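Local coordinates for acyltransferase (Streptococcus pneumoniae, PDB 5UG1), which probably transfers acetyl groups onto cell-wall peptidoglycan, acting as the C-terminal catalytic domain of O-acetyltransferase A (OatA), at residues T6-D11 / T57-T62; E68-D73 / E106-Y111; L89-E94 / A110-L115; A125-V130 / K158-T163. All coordinates share one frame; numbering follows the deposited sequence.

Overall arrangement
The four contacts trace the three-layer alpha/beta/alpha build of this domain from its central sheet outward. Contact 1 pairs strands 6-10 and 57-61 in the middle of five parallel strands. Contact 3 lies about 13 Å away, centre to centre, on strand 86-90, which neighbours 57-61, and shares helix 102-118 with contact 2. Contacts 2 and 3 have centres only 7 Å apart and end on the same part of the chain, whereas contact 1 closes before either opens. Contact 4 comes last and packs helix 150-171 against the start of helix 127-132, with its centre 18 Å from that of contact 2. Of the four, contact 1 reaches the methanesulfonic acid pocket, through Asp-11; contact 2 lies at the surface.

Contact 1 of 4, residues T6-D11 / T57-T62; sequences TMLIGD and TVVIAT. With 03S (methanesulfonic acid), chain B.
Leu-8 and Val-59 meet through branches set by nearly equal torsions: CG of Leu-8 lies opposite its backbone N (chi1 -174°), CG1 of Val-59 does the same (chi1 -172°), and CD1 of Leu-8 rests 3.8 Å from CG1 of Val-59. The two side chains cross at a slant, leaving the other methyl of Leu-8, CD2, to lie 4.0 Å from CB of Ala-61. On the reverse face, Ile-9 and Ile-60 run alongside each other with their CD1 atoms 4.0 Å apart, and Val-58 CG1 adds a further methyl to the same patch. Between these two faces, five backbone hydrogen bonds alternate between the strands in parallel register, from Met-7 N to Thr-57 O at 3.1 Å through Ile-9 N to Val-59 O at 2.8 Å. These are two inner strands of the parallel sheet of an SGNH-type hydrolase fold, layered between helix 150-171, which Leu-8 and Ala-61 touch, and helix 38-50, which receives Ile-9. At the carboxyl end the strand runs into the Gly-Asp-Ser sequence characteristic of that family. Asp-11 N bonds to Ala-61 O at 2.9 Å, and its side chain serves as an N-cap, OD1 receiving weak bonds from Val-13 N and Ala-14 N. Within the two segments, the nearest atom to methanesulfonic acid is CB of Asp-11, 3.5 Å from O12, while Ser-12, the next residue, donates its backbone N to the same ligand. Across from Asp-11, Thr-62 rests its CG2 against Ile-9 O and Gly-10 CA and bonds through OG1 to Thr-38.

Contact 2 of 4, residues E68-D73 / E106-Y111; sequences ENYKDD and EKAAAY
Two neighbouring helices on one side of the sheet meet here, Tyr-70 in the first turn of helix 70-80 lying against Lys-107, Ala-108 and Tyr-111 of helix 102-118. The ring of Tyr-70 carries most of the contact. Its CG sits between the backbone N and the carbonyl carbon (chi1 69°), a setting that lays the ring over the backbone of the partner helix. Ala-108 CA stands over one face, 4.0 Å from the ring centroid and 29° off the normal, a CH-pi contact. Nearer the root, the CB atoms of Tyr-70 and Ala-108 approach to 3.5 Å, a closeness that the small alanine permits. Lys-71 CB lies over the rim of the opposite face, and Tyr-111 CB comes in at the edge, 3.9 Å from Tyr-70 CE2. The phenol end reaches the aliphatic part of Lys-107, OH lying 3.4 Å from CB, while the extended lysine continues outward. The ammonium groups of Lys-71 and Lys-107 remain 6.7 Å apart (NZ to NZ), a spacing at this surface position that probably limits their mutual repulsion. The ring of Tyr-111 slants across helix 70-80, with CE2 3.8 Å from Lys-71 O, and is anchored by a hydrogen bond between its hydroxyl group and Asp-75. The contact thus joins two neighbouring helices in one outer layer of the alpha/beta/alpha sandwich, on the side of the sheet away from helix 150-171.

Contact 3 of 4, residues L89-E94 / A110-L115; sequences LVTPYE and AYMREL
Apolar contacts dominate, and Met-112 supplies most of them. Its chain leaves helix 102-118 nearly straight as far as SD and then bends (chi3 68°), folding the terminal methyl back over the end of strand 86-90. There CE lies 3.7 Å from Leu-89 CB, while SD touches CD of Pro-92 at 3.5 Å. Thr-91 crosses the same side chain at a slant, its CG2 methyl 4.1 Å from Met-112 CB. A turn further along the helix, Leu-115 CB extends the patch toward Leu-89 CD1 at 4.4 Å. Side chain also meets main chain: Met-112 CE packs 3.3 Å from Val-90 O as the strand gives way to a loop.

The polar groups at this seam look elsewhere for partners. Thr-91 keeps its methyl toward the helix and binds Asp-126 and Asn-128 N through OG1. Arg-113 lays CG near that methyl, then carries its guanidinium group to Asp-126 in a salt bridge and to Asn-128 OD1.

Strand 86-90, helix 102-118 and strand 122-125 form a beta-alpha-beta crossover, whose helix packs on its own first strand here, with Trp-74 of helix 70-80 closing over Leu-89, Met-112 and Leu-115.

Contact 4 of 4, residues A125-V130 / K158-T163; sequences ADWNQV and KLYADT
Trp-127 and Tyr-160 form the tight half of this contact. The tyrosine turns its edge onto one face of the indole, CD2 lying 3.5 Å from Trp-127 CD2, with the ring planes at 70° and the centroid of the six-membered ring 4.9 Å from that of Tyr-160. This is a T-shaped pair, tightened by Tyr-160 CB, which also lies 3.7 Å from CZ3 of the indole. Val-90, Tyr-93 and Phe-146 also touch the tryptophan, while Tyr-160 reaches Val-13 and Ala-14 of helix 12-16.

The contact joins helix 150-171, lying across one face of the sheet, to the point where its edge strand 122-125 passes into helix 127-132. Asp-126 is the N-cap there: OD1 accepts from Gln-129 N at 3.1 Å, and OD2 pairs with Arg-113. Thr-163 sends its CG2 methyl at this start, 3.8 Å from Asp-126 N, with that branch anti to the backbone N (chi1 -56°, OG1 beside the N).

Toward solvent the fit slackens. Val-130 slides past Thr-163, whose hydroxyl oxygen lies against the valine methyls (OG1 to CG2 3.8 Å) while donating to Leu-159 O within its own helix at 2.7 Å, on the other face of that carbonyl from Thr-163 N. Further out, Val-130 CG1 and Leu-159 CD2 meet at 4.2 Å, both residues partly exposed.

Contact 1 of 4, residues T6-D11 / T57-T62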
loop_
_atom_site.group_PDB
_atom_site.type_symbol
_atom_site.label_atom_id
_atom_site.label_comp_id
_atom_site.label_asym_id
_atom_site.label_seq_id
_atom_site.Cartn_x
_atom_site.Cartn_y
_atom_site.Cartn_z
ATOM N N THR A 6 6.168 4.550 11.601
ATOM C CA THR A 6 5.563 4.084 10.363
ATOM C C THR A 6 5.834 5.094 9.259
ATOM O O THR A 6 5.577 6.288 9.430
ATOM C CB THR A 6 4.060 3.884 10.538
ATOM O OG1 THR A 6 3.822 2.997 11.639
ATOM C CG2 THR A 6 3.451 3.299 9.279
ATOM N N MET A 7 6.383 4.615 8.148
ATOM C CA MET A 7 6.500 5.384 6.917
ATOM C C MET A 7 5.702 4.672 5.834
ATOM O O MET A 7 5.873 3.463 5.620
ATOM C CB MET A 7 7.965 5.546 6.480
ATOM C CG MET A 7 8.121 6.338 5.187
ATOM S SD MET A 7 9.817 6.633 4.738
ATOM C CE MET A 7 10.286 7.964 5.848
ATOM N N LEU A 8 4.821 5.412 5.172
ATOM C CA LEU A 8 4.116 4.931 3.993
ATOM C C LEU A 8 4.795 5.511 2.755
ATOM O O LEU A 8 5.029 6.722 2.682
ATOM C CB LEU A 8 2.641 5.331 4.044
ATOM C CG LEU A 8 1.741 4.773 2.940
ATOM C CD1 LEU A 8 0.352 4.557 3.477
ATOM C CD2 LEU A 8 1.702 5.718 1.731
ATOM N N ILE A 9 5.156 4.643 1.814
ATOM C CA ILE A 9 5.686 5.039 0.512
ATOM C C ILE A 9 4.637 4.619 -0.501
ATOM O O ILE A 9 4.409 3.416 -0.695
ATOM C CB ILE A 9 7.028 4.367 0.202
ATOM C CG1 ILE A 9 8.056 4.610 1.308
ATOM C CG2 ILE A 9 7.549 4.794 -1.188
ATOM C CD1 ILE A 9 9.066 3.462 1.418
ATOM N N GLY A 10 4.007 5.588 -1.109
ATOM C CA GLY A 10 2.820 5.335 -1.877
ATOM C C GLY A 10 2.631 6.107 -3.153
ATOM O O GLY A 10 3.365 7.001 -3.455
ATOM N N ASP A 11 1.589 5.718 -3.865
ATOM C CA ASP A 11 1.220 6.251 -5.160
ATOM C C ASP A 11 0.121 7.321 -5.099
ATOM O O ASP A 11 -0.209 7.807 -4.067
ATOM C CB ASP A 11 0.881 5.118 -6.133
ATOM C CG ASP A 11 -0.329 4.326 -5.722
ATOM O OD1 ASP A 11 -1.014 4.706 -4.820
ATOM O OD2 ASP A 11 -0.601 3.315 -6.312
ATOM N N THR A 57 8.111 0.126 10.805
ATOM C CA THR A 57 7.022 -0.362 9.975
ATOM C C THR A 57 7.006 0.403 8.656
ATOM O O THR A 57 6.970 1.638 8.645
ATOM C CB THR A 57 5.681 -0.229 10.697
ATOM O OG1 THR A 57 5.810 -0.751 12.025
ATOM C CG2 THR A 57 4.625 -1.011 9.968
ATOM N N VAL A 58 7.032 -0.342 7.553
ATOM C CA VAL A 58 7.064 0.199 6.198
ATOM C C VAL A 58 5.766 -0.188 5.500
ATOM O O VAL A 58 5.401 -1.371 5.455
ATOM C CB VAL A 58 8.283 -0.331 5.419
ATOM C CG1 VAL A 58 8.399 0.368 4.066
ATOM C CG2 VAL A 58 9.558 -0.175 6.247
ATOM N N VAL A 59 5.067 0.799 4.957
ATOM C CA VAL A 59 3.843 0.558 4.206
ATOM C C VAL A 59 4.116 0.870 2.742
ATOM O O VAL A 59 4.459 2.009 2.399
ATOM C CB VAL A 59 2.665 1.387 4.738
ATOM C CG1 VAL A 59 1.384 0.939 4.053
ATOM C CG2 VAL A 59 2.552 1.235 6.267
ATOM N N ILE A 60 3.954 -0.137 1.885
ATOM C CA ILE A 60 4.151 -0.004 0.446
ATOM C C ILE A 60 2.761 0.069 -0.176
ATOM O O ILE A 60 2.068 -0.948 -0.294
ATOM C CB ILE A 60 4.971 -1.166 -0.136
ATOM C CG1 ILE A 60 6.327 -1.298 0.565
ATOM C CG2 ILE A 60 5.150 -0.998 -1.669
ATOM C CD1 ILE A 60 7.200 -0.002 0.584
ATOM N N ALA A 61 2.337 1.271 -0.560
ATOM C CA ALA A 61 0.989 1.495 -1.088
ATOM C C ALA A 61 1.085 1.844 -2.571
ATOM O O ALA A 61 0.912 2.993 -2.991
ATOM C CB ALA A 61 0.274 2.593 -0.274
ATOM N N THR A 62 1.371 0.820 -3.374
ATOM C CA THR A 62 1.604 0.951 -4.805
ATOM C C THR A 62 1.005 -0.261 -5.507
ATOM O O THR A 62 0.568 -1.223 -4.870
ATOM C CB THR A 62 3.103 1.008 -5.144
ATOM O OG1 THR A 62 3.719 -0.219 -4.728
ATOM C CG2 THR A 62 3.815 2.198 -4.478
HETATM S S10 03S B . -2.080 7.015 -9.420
HETATM O O11 03S B . -3.210 6.075 -9.594
HETATM O O12 03S B . -0.885 6.272 -8.961
HETATM C C13 03S B . -1.748 7.758 -10.869
#

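Contact 2 of 4, residues E68-D73 / E106-Y111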
loop_
_atom_site.group_PDB
_atom_site.type_symbol
_atom_site.label_atom_id
_atom_site.label_comp_id
_atom_site.label_asym_id
_atom_site.label_seq_id
_atom_site.Cartn_x
_atom_site.Cartn_y
_atom_site.Cartn_z
ATOM N N GLU A 68 2.546 -4.455 -14.960
ATOM C CA GLU A 68 2.922 -5.612 -15.770
ATOM C C GLU A 68 4.014 -6.446 -15.105
ATOM O O GLU A 68 3.978 -7.681 -15.160
ATOM C CB GLU A 68 3.363 -5.156 -17.164
ATOM C CG GLU A 68 3.617 -6.300 -18.144
ATOM C CD GLU A 68 5.068 -6.797 -18.139
ATOM O OE1 GLU A 68 5.970 -6.057 -17.668
ATOM O OE2 GLU A 68 5.299 -7.930 -18.626
ATOM N N ASN A 69 4.992 -5.796 -14.464
ATOM C CA ASN A 69 6.120 -6.497 -13.858
ATOM C C ASN A 69 5.875 -6.853 -12.393
ATOM O O ASN A 69 6.831 -6.903 -11.607
ATOM C CB ASN A 69 7.398 -5.666 -13.997
ATOM C CG ASN A 69 8.665 -6.527 -13.999
ATOM O OD1 ASN A 69 8.632 -7.696 -14.380
ATOM N ND2 ASN A 69 9.782 -5.947 -13.570
ATOM N N TYR A 70 4.620 -7.119 -12.001
ATOM C CA TYR A 70 4.307 -7.243 -10.575
ATOM C C TYR A 70 5.070 -8.393 -9.924
ATOM O O TYR A 70 5.502 -8.274 -8.769
ATOM C CB TYR A 70 2.805 -7.429 -10.358
ATOM C CG TYR A 70 2.293 -8.753 -10.846
ATOM C CD1 TYR A 70 1.867 -8.903 -12.160
ATOM C CD2 TYR A 70 2.236 -9.865 -10.001
ATOM C CE1 TYR A 70 1.406 -10.117 -12.625
ATOM C CE2 TYR A 70 1.781 -11.081 -10.457
ATOM C CZ TYR A 70 1.368 -11.203 -11.772
ATOM O OH TYR A 70 0.902 -12.407 -12.257
ATOM N N LYS A 71 5.224 -9.523 -10.630
ATOM C CA LYS A 71 5.912 -10.668 -10.035
ATOM C C LYS A 71 7.308 -10.272 -9.559
ATOM O O LYS A 71 7.621 -10.365 -8.365
ATOM C CB LYS A 71 5.990 -11.823 -11.032
ATOM C CG LYS A 71 4.769 -12.704 -11.111
ATOM C CD LYS A 71 4.963 -13.747 -12.232
ATOM C CE LYS A 71 3.735 -14.625 -12.445
ATOM N NZ LYS A 71 3.847 -15.397 -13.713
ATOM N N ASP A 72 8.152 -9.787 -10.477
ATOM C CA ASP A 72 9.506 -9.394 -10.098
ATOM C C ASP A 72 9.491 -8.236 -9.105
ATOM O O ASP A 72 10.277 -8.222 -8.154
ATOM C CB ASP A 72 10.327 -9.027 -11.331
ATOM C CG ASP A 72 10.711 -10.244 -12.163
ATOM O OD1 ASP A 72 10.484 -11.382 -11.703
ATOM O OD2 ASP A 72 11.246 -10.066 -13.275
ATOM N N ASP A 73 8.599 -7.263 -9.300
ATOM C CA ASP A 73 8.601 -6.088 -8.428
ATOM C C ASP A 73 8.267 -6.458 -6.985
ATOM O O ASP A 73 8.927 -5.988 -6.050
ATOM C CB ASP A 73 7.630 -5.022 -8.954
ATOM C CG ASP A 73 8.290 -4.067 -9.967
ATOM O OD1 ASP A 73 9.503 -3.788 -9.831
ATOM O OD2 ASP A 73 7.610 -3.598 -10.903
ATOM N N GLU A 106 -5.349 -7.591 -10.943
ATOM C CA GLU A 106 -5.934 -8.634 -10.117
ATOM C C GLU A 106 -4.883 -9.666 -9.750
ATOM O O GLU A 106 -4.734 -10.019 -8.578
ATOM C CB GLU A 106 -7.121 -9.272 -10.845
ATOM C CG GLU A 106 -8.381 -8.385 -10.838
ATOM C CD GLU A 106 -8.852 -8.100 -9.419
ATOM O OE1 GLU A 106 -9.272 -9.053 -8.735
ATOM O OE2 GLU A 106 -8.780 -6.939 -8.968
ATOM N N LYS A 107 -4.115 -10.130 -10.741
ATOM C CA LYS A 107 -3.017 -11.051 -10.460
ATOM C C LYS A 107 -2.031 -10.448 -9.464
ATOM O O LYS A 107 -1.534 -11.147 -8.574
ATOM C CB LYS A 107 -2.306 -11.441 -11.761
ATOM C CG LYS A 107 -3.047 -12.492 -12.614
ATOM C CD LYS A 107 -2.412 -12.639 -14.013
ATOM C CE LYS A 107 -3.154 -13.631 -14.892
ATOM N NZ LYS A 107 -2.303 -14.103 -16.026
ATOM N N ALA A 108 -1.743 -9.149 -9.579
ATOM C CA ALA A 108 -0.793 -8.528 -8.654
ATOM C C ALA A 108 -1.328 -8.557 -7.230
ATOM O O ALA A 108 -0.625 -8.960 -6.296
ATOM C CB ALA A 108 -0.481 -7.093 -9.086
ATOM N N ALA A 109 -2.578 -8.141 -7.049
ATOM C CA ALA A 109 -3.200 -8.222 -5.736
ATOM C C ALA A 109 -3.119 -9.640 -5.190
ATOM O O ALA A 109 -2.767 -9.842 -4.029
ATOM C CB ALA A 109 -4.656 -7.749 -5.809
ATOM N N ALA A 110 -3.430 -10.638 -6.023
ATOM C CA ALA A 110 -3.408 -12.024 -5.556
ATOM C C ALA A 110 -2.011 -12.443 -5.121
ATOM O O ALA A 110 -1.844 -13.107 -4.090
ATOM C CB ALA A 110 -3.928 -12.961 -6.651
ATOM N N TYR A 111 -0.998 -12.075 -5.906
ATOM C CA TYR A 111 0.379 -12.439 -5.590
ATOM C C TYR A 111 0.862 -11.773 -4.305
ATOM O O TYR A 111 1.596 -12.390 -3.523
ATOM C CB TYR A 111 1.287 -12.063 -6.760
ATOM C CG TYR A 111 2.666 -12.654 -6.661
ATOM C CD1 TYR A 111 2.848 -14.032 -6.706
ATOM C CD2 TYR A 111 3.784 -11.846 -6.524
ATOM C CE1 TYR A 111 4.096 -14.587 -6.609
ATOM C CE2 TYR A 111 5.054 -12.398 -6.433
ATOM C CZ TYR A 111 5.198 -13.775 -6.479
ATOM O OH TYR A 111 6.441 -14.359 -6.389
#

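Contact 3 of 4, residues L89-E94 / A110-L115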
loop_
_atom_site.group_PDB
_atom_site.type_symbol
_atom_site.label_atom_id
_atom_site.label_comp_id
_atom_site.label_asym_id
_atom_site.label_seq_id
_atom_site.Cartn_x
_atom_site.Cartn_y
_atom_site.Cartn_z
ATOM N N LEU A 89 1.792 -4.510 2.830
ATOM C CA LEU A 89 1.554 -4.392 1.394
ATOM C C LEU A 89 0.100 -3.997 1.155
ATOM O O LEU A 89 -0.818 -4.701 1.600
ATOM C CB LEU A 89 1.886 -5.706 0.683
ATOM C CG LEU A 89 3.254 -6.313 1.003
ATOM C CD1 LEU A 89 3.398 -7.684 0.353
ATOM C CD2 LEU A 89 4.391 -5.387 0.577
ATOM N N VAL A 90 -0.114 -2.885 0.444
ATOM C CA VAL A 90 -1.457 -2.416 0.114
ATOM C C VAL A 90 -1.785 -2.865 -1.312
ATOM O O VAL A 90 -1.166 -2.401 -2.280
ATOM C CB VAL A 90 -1.577 -0.896 0.264
ATOM C CG1 VAL A 90 -3.052 -0.508 0.427
ATOM C CG2 VAL A 90 -0.764 -0.409 1.453
ATOM N N THR A 91 -2.761 -3.767 -1.448
ATOM C CA THR A 91 -3.077 -4.323 -2.754
ATOM C C THR A 91 -3.695 -3.247 -3.646
ATOM O O THR A 91 -4.386 -2.347 -3.159
ATOM C CB THR A 91 -4.037 -5.509 -2.639
ATOM O OG1 THR A 91 -5.204 -5.122 -1.900
ATOM C CG2 THR A 91 -3.352 -6.737 -1.968
ATOM N N PRO A 92 -3.435 -3.296 -4.952
ATOM C CA PRO A 92 -3.970 -2.274 -5.852
ATOM C C PRO A 92 -5.368 -2.635 -6.330
ATOM O O PRO A 92 -5.778 -3.794 -6.312
ATOM C CB PRO A 92 -2.969 -2.280 -7.016
ATOM C CG PRO A 92 -2.480 -3.680 -7.049
ATOM C CD PRO A 92 -2.509 -4.209 -5.646
ATOM N N TYR A 93 -6.099 -1.610 -6.772
ATOM C CA TYR A 93 -7.450 -1.805 -7.295
ATOM C C TYR A 93 -7.655 -0.988 -8.564
ATOM O O TYR A 93 -7.643 0.247 -8.519
ATOM C CB TYR A 93 -8.503 -1.430 -6.254
ATOM C CG TYR A 93 -9.907 -1.545 -6.781
ATOM C CD1 TYR A 93 -10.499 -2.789 -6.983
ATOM C CD2 TYR A 93 -10.647 -0.403 -7.092
ATOM C CE1 TYR A 93 -11.798 -2.886 -7.483
ATOM C CE2 TYR A 93 -11.938 -0.493 -7.580
ATOM C CZ TYR A 93 -12.507 -1.735 -7.780
ATOM O OH TYR A 93 -13.795 -1.814 -8.266
ATOM N N GLU A 94 -7.862 -1.690 -9.678
ATOM C CA GLU A 94 -8.361 -1.138 -10.939
ATOM C C GLU A 94 -9.796 -1.640 -11.113
ATOM O O GLU A 94 -10.023 -2.839 -11.320
ATOM C CB GLU A 94 -7.462 -1.564 -12.106
ATOM C CG GLU A 94 -8.082 -1.448 -13.510
ATOM C CD GLU A 94 -8.358 -0.006 -13.911
ATOM O OE1 GLU A 94 -7.381 0.734 -14.169
ATOM O OE2 GLU A 94 -9.547 0.394 -13.941
ATOM N N ALA A 110 -3.430 -10.638 -6.023
ATOM C CA ALA A 110 -3.408 -12.024 -5.556
ATOM C C ALA A 110 -2.011 -12.443 -5.121
ATOM O O ALA A 110 -1.844 -13.107 -4.090
ATOM C CB ALA A 110 -3.928 -12.961 -6.651
ATOM N N TYR A 111 -0.998 -12.075 -5.906
ATOM C CA TYR A 111 0.379 -12.439 -5.590
ATOM C C TYR A 111 0.862 -11.773 -4.305
ATOM O O TYR A 111 1.596 -12.390 -3.523
ATOM C CB TYR A 111 1.287 -12.063 -6.760
ATOM C CG TYR A 111 2.666 -12.654 -6.661
ATOM C CD1 TYR A 111 2.848 -14.032 -6.706
ATOM C CD2 TYR A 111 3.784 -11.846 -6.524
ATOM C CE1 TYR A 111 4.096 -14.587 -6.609
ATOM C CE2 TYR A 111 5.054 -12.398 -6.433
ATOM C CZ TYR A 111 5.198 -13.775 -6.479
ATOM O OH TYR A 111 6.441 -14.359 -6.389
ATOM N N MET A 112 0.486 -10.507 -4.085
ATOM C CA MET A 112 0.804 -9.827 -2.831
ATOM C C MET A 112 0.157 -10.527 -1.645
ATOM O O MET A 112 0.770 -10.651 -0.582
ATOM C CB MET A 112 0.347 -8.367 -2.882
ATOM C CG MET A 112 0.991 -7.533 -3.987
ATOM S SD MET A 112 0.138 -5.970 -4.259
ATOM C CE MET A 112 0.547 -5.148 -2.710
ATOM N N ARG A 113 -1.088 -10.986 -1.804
ATOM C CA ARG A 113 -1.703 -11.795 -0.758
ATOM C C ARG A 113 -0.867 -13.037 -0.465
ATOM O O ARG A 113 -0.716 -13.425 0.699
ATOM C CB ARG A 113 -3.126 -12.182 -1.153
ATOM C CG ARG A 113 -4.088 -10.993 -1.222
ATOM C CD ARG A 113 -5.493 -11.405 -1.652
ATOM N NE ARG A 113 -6.284 -10.220 -1.965
ATOM C CZ ARG A 113 -6.761 -9.915 -3.171
ATOM N NH1 ARG A 113 -6.580 -10.729 -4.205
ATOM N NH2 ARG A 113 -7.453 -8.796 -3.338
ATOM N N GLU A 114 -0.287 -13.659 -1.503
ATOM C CA GLU A 114 0.486 -14.882 -1.277
ATOM C C GLU A 114 1.742 -14.583 -0.486
ATOM O O GLU A 114 2.117 -15.346 0.411
ATOM C CB GLU A 114 0.844 -15.555 -2.604
ATOM C CG GLU A 114 -0.366 -15.838 -3.468
ATOM C CD GLU A 114 -0.103 -16.811 -4.606
ATOM O OE1 GLU A 114 0.945 -16.709 -5.278
ATOM O OE2 GLU A 114 -0.962 -17.683 -4.825
ATOM N N LEU A 115 2.394 -13.467 -0.805
ATOM C CA LEU A 115 3.603 -13.080 -0.104
ATOM C C LEU A 115 3.305 -12.754 1.353
ATOM O O LEU A 115 4.057 -13.154 2.246
ATOM C CB LEU A 115 4.257 -11.889 -0.815
ATOM C CG LEU A 115 4.908 -12.178 -2.169
ATOM C CD1 LEU A 115 5.453 -10.897 -2.828
ATOM C CD2 LEU A 115 6.004 -13.205 -1.999
#

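Contact 4 of 4, residues A125-V130 / K158-T163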
loop_
_atom_site.group_PDB
_atom_site.type_symbol
_atom_site.label_atom_id
_atom_site.label_comp_id
_atom_site.label_asym_id
_atom_site.label_seq_id
_atom_site.Cartn_x
_atom_site.Cartn_y
_atom_site.Cartn_z
ATOM N N ALA A 125 -2.737 -5.292 3.610
ATOM C CA ALA A 125 -3.778 -4.272 3.720
ATOM C C ALA A 125 -4.568 -4.343 2.415
ATOM O O ALA A 125 -4.153 -3.762 1.405
ATOM C CB ALA A 125 -3.184 -2.885 3.954
ATOM N N ASP A 126 -5.701 -5.058 2.430
ATOM C CA ASP A 126 -6.342 -5.514 1.189
ATOM C C ASP A 126 -7.341 -4.473 0.674
ATOM O O ASP A 126 -8.564 -4.662 0.664
ATOM C CB ASP A 126 -7.005 -6.866 1.397
ATOM C CG ASP A 126 -7.115 -7.657 0.105
ATOM O OD1 ASP A 126 -7.016 -7.042 -0.982
ATOM O OD2 ASP A 126 -7.289 -8.897 0.176
ATOM N N TRP A 127 -6.775 -3.350 0.230
ATOM C CA TRP A 127 -7.568 -2.315 -0.419
ATOM C C TRP A 127 -8.356 -2.873 -1.601
ATOM O O TRP A 127 -9.520 -2.508 -1.811
ATOM C CB TRP A 127 -6.638 -1.189 -0.864
ATOM C CG TRP A 127 -7.252 -0.197 -1.814
ATOM C CD1 TRP A 127 -6.883 0.039 -3.108
ATOM C CD2 TRP A 127 -8.338 0.694 -1.536
ATOM N NE1 TRP A 127 -7.676 1.022 -3.653
ATOM C CE2 TRP A 127 -8.574 1.443 -2.705
ATOM C CE3 TRP A 127 -9.135 0.933 -0.405
ATOM C CZ2 TRP A 127 -9.583 2.413 -2.781
ATOM C CZ3 TRP A 127 -10.134 1.904 -0.485
ATOM C CH2 TRP A 127 -10.348 2.625 -1.662
ATOM N N ASN A 128 -7.731 -3.749 -2.391
ATOM C CA ASN A 128 -8.420 -4.397 -3.505
ATOM C C ASN A 128 -9.735 -5.031 -3.056
ATOM O O ASN A 128 -10.781 -4.829 -3.679
ATOM C CB ASN A 128 -7.499 -5.453 -4.128
ATOM C CG ASN A 128 -8.139 -6.190 -5.283
ATOM O OD1 ASN A 128 -8.884 -7.154 -5.085
ATOM N ND2 ASN A 128 -7.835 -5.752 -6.503
ATOM N N GLN A 129 -9.698 -5.803 -1.970
ATOM C CA GLN A 129 -10.916 -6.444 -1.487
ATOM C C GLN A 129 -11.921 -5.422 -0.973
ATOM O O GLN A 129 -13.117 -5.531 -1.265
ATOM C CB GLN A 129 -10.574 -7.459 -0.398
ATOM C CG GLN A 129 -11.779 -7.984 0.356
ATOM C CD GLN A 129 -11.406 -9.114 1.296
ATOM O OE1 GLN A 129 -10.276 -9.184 1.782
ATOM N NE2 GLN A 129 -12.350 -10.017 1.543
ATOM N N VAL A 130 -11.455 -4.418 -0.217
ATOM C CA VAL A 130 -12.353 -3.409 0.351
ATOM C C VAL A 130 -12.994 -2.573 -0.757
ATOM O O VAL A 130 -14.213 -2.335 -0.758
ATOM C CB VAL A 130 -11.590 -2.537 1.366
ATOM C CG1 VAL A 130 -12.330 -1.210 1.652
ATOM C CG2 VAL A 130 -11.364 -3.319 2.662
ATOM N N LYS A 158 -11.420 7.658 3.783
ATOM C CA LYS A 158 -11.498 7.077 5.115
ATOM C C LYS A 158 -11.451 5.553 5.063
ATOM O O LYS A 158 -10.830 4.922 5.926
ATOM C CB LYS A 158 -12.767 7.561 5.813
ATOM C CG LYS A 158 -12.824 7.189 7.266
ATOM C CD LYS A 158 -14.056 7.730 7.937
ATOM C CE LYS A 158 -13.868 7.622 9.437
ATOM N NZ LYS A 158 -12.913 6.511 9.762
ATOM N N LEU A 159 -12.105 4.944 4.063
ATOM C CA LEU A 159 -12.005 3.497 3.887
ATOM C C LEU A 159 -10.572 3.084 3.601
ATOM O O LEU A 159 -10.091 2.069 4.122
ATOM C CB LEU A 159 -12.905 3.030 2.742
ATOM C CG LEU A 159 -14.393 2.838 3.023
ATOM C CD1 LEU A 159 -15.156 2.793 1.710
ATOM C CD2 LEU A 159 -14.601 1.563 3.809
ATOM N N TYR A 160 -9.885 3.854 2.759
ATOM C CA TYR A 160 -8.506 3.544 2.423
ATOM C C TYR A 160 -7.612 3.669 3.651
ATOM O O TYR A 160 -6.827 2.763 3.951
ATOM C CB TYR A 160 -8.044 4.456 1.291
ATOM C CG TYR A 160 -6.665 4.169 0.732
ATOM C CD1 TYR A 160 -5.530 4.702 1.328
ATOM C CD2 TYR A 160 -6.504 3.396 -0.408
ATOM C CE1 TYR A 160 -4.267 4.464 0.822
ATOM C CE2 TYR A 160 -5.235 3.152 -0.934
ATOM C CZ TYR A 160 -4.120 3.692 -0.311
ATOM O OH TYR A 160 -2.856 3.461 -0.814
ATOM N N ALA A 161 -7.748 4.763 4.401
ATOM C CA ALA A 161 -6.917 4.938 5.585
ATOM C C ALA A 161 -7.206 3.869 6.636
ATOM O O ALA A 161 -6.281 3.336 7.259
ATOM C CB ALA A 161 -7.119 6.337 6.166
ATOM N N ASP A 162 -8.486 3.533 6.842
ATOM C CA ASP A 162 -8.830 2.556 7.875
ATOM C C ASP A 162 -8.327 1.162 7.527
ATOM O O ASP A 162 -8.027 0.371 8.430
ATOM C CB ASP A 162 -10.335 2.521 8.104
ATOM C CG ASP A 162 -10.838 3.733 8.884
ATOM O OD1 ASP A 162 -10.029 4.371 9.600
ATOM O OD2 ASP A 162 -12.046 4.044 8.781
ATOM N N THR A 163 -8.247 0.838 6.236
ATOM C CA THR A 163 -7.700 -0.450 5.831
ATOM C C THR A 163 -6.255 -0.588 6.289
ATOM O O THR A 163 -5.855 -1.624 6.829
ATOM C CB THR A 163 -7.803 -0.603 4.314
ATOM O OG1 THR A 163 -9.168 -0.435 3.912
ATOM C CG2 THR A 163 -7.330 -1.985 3.885
#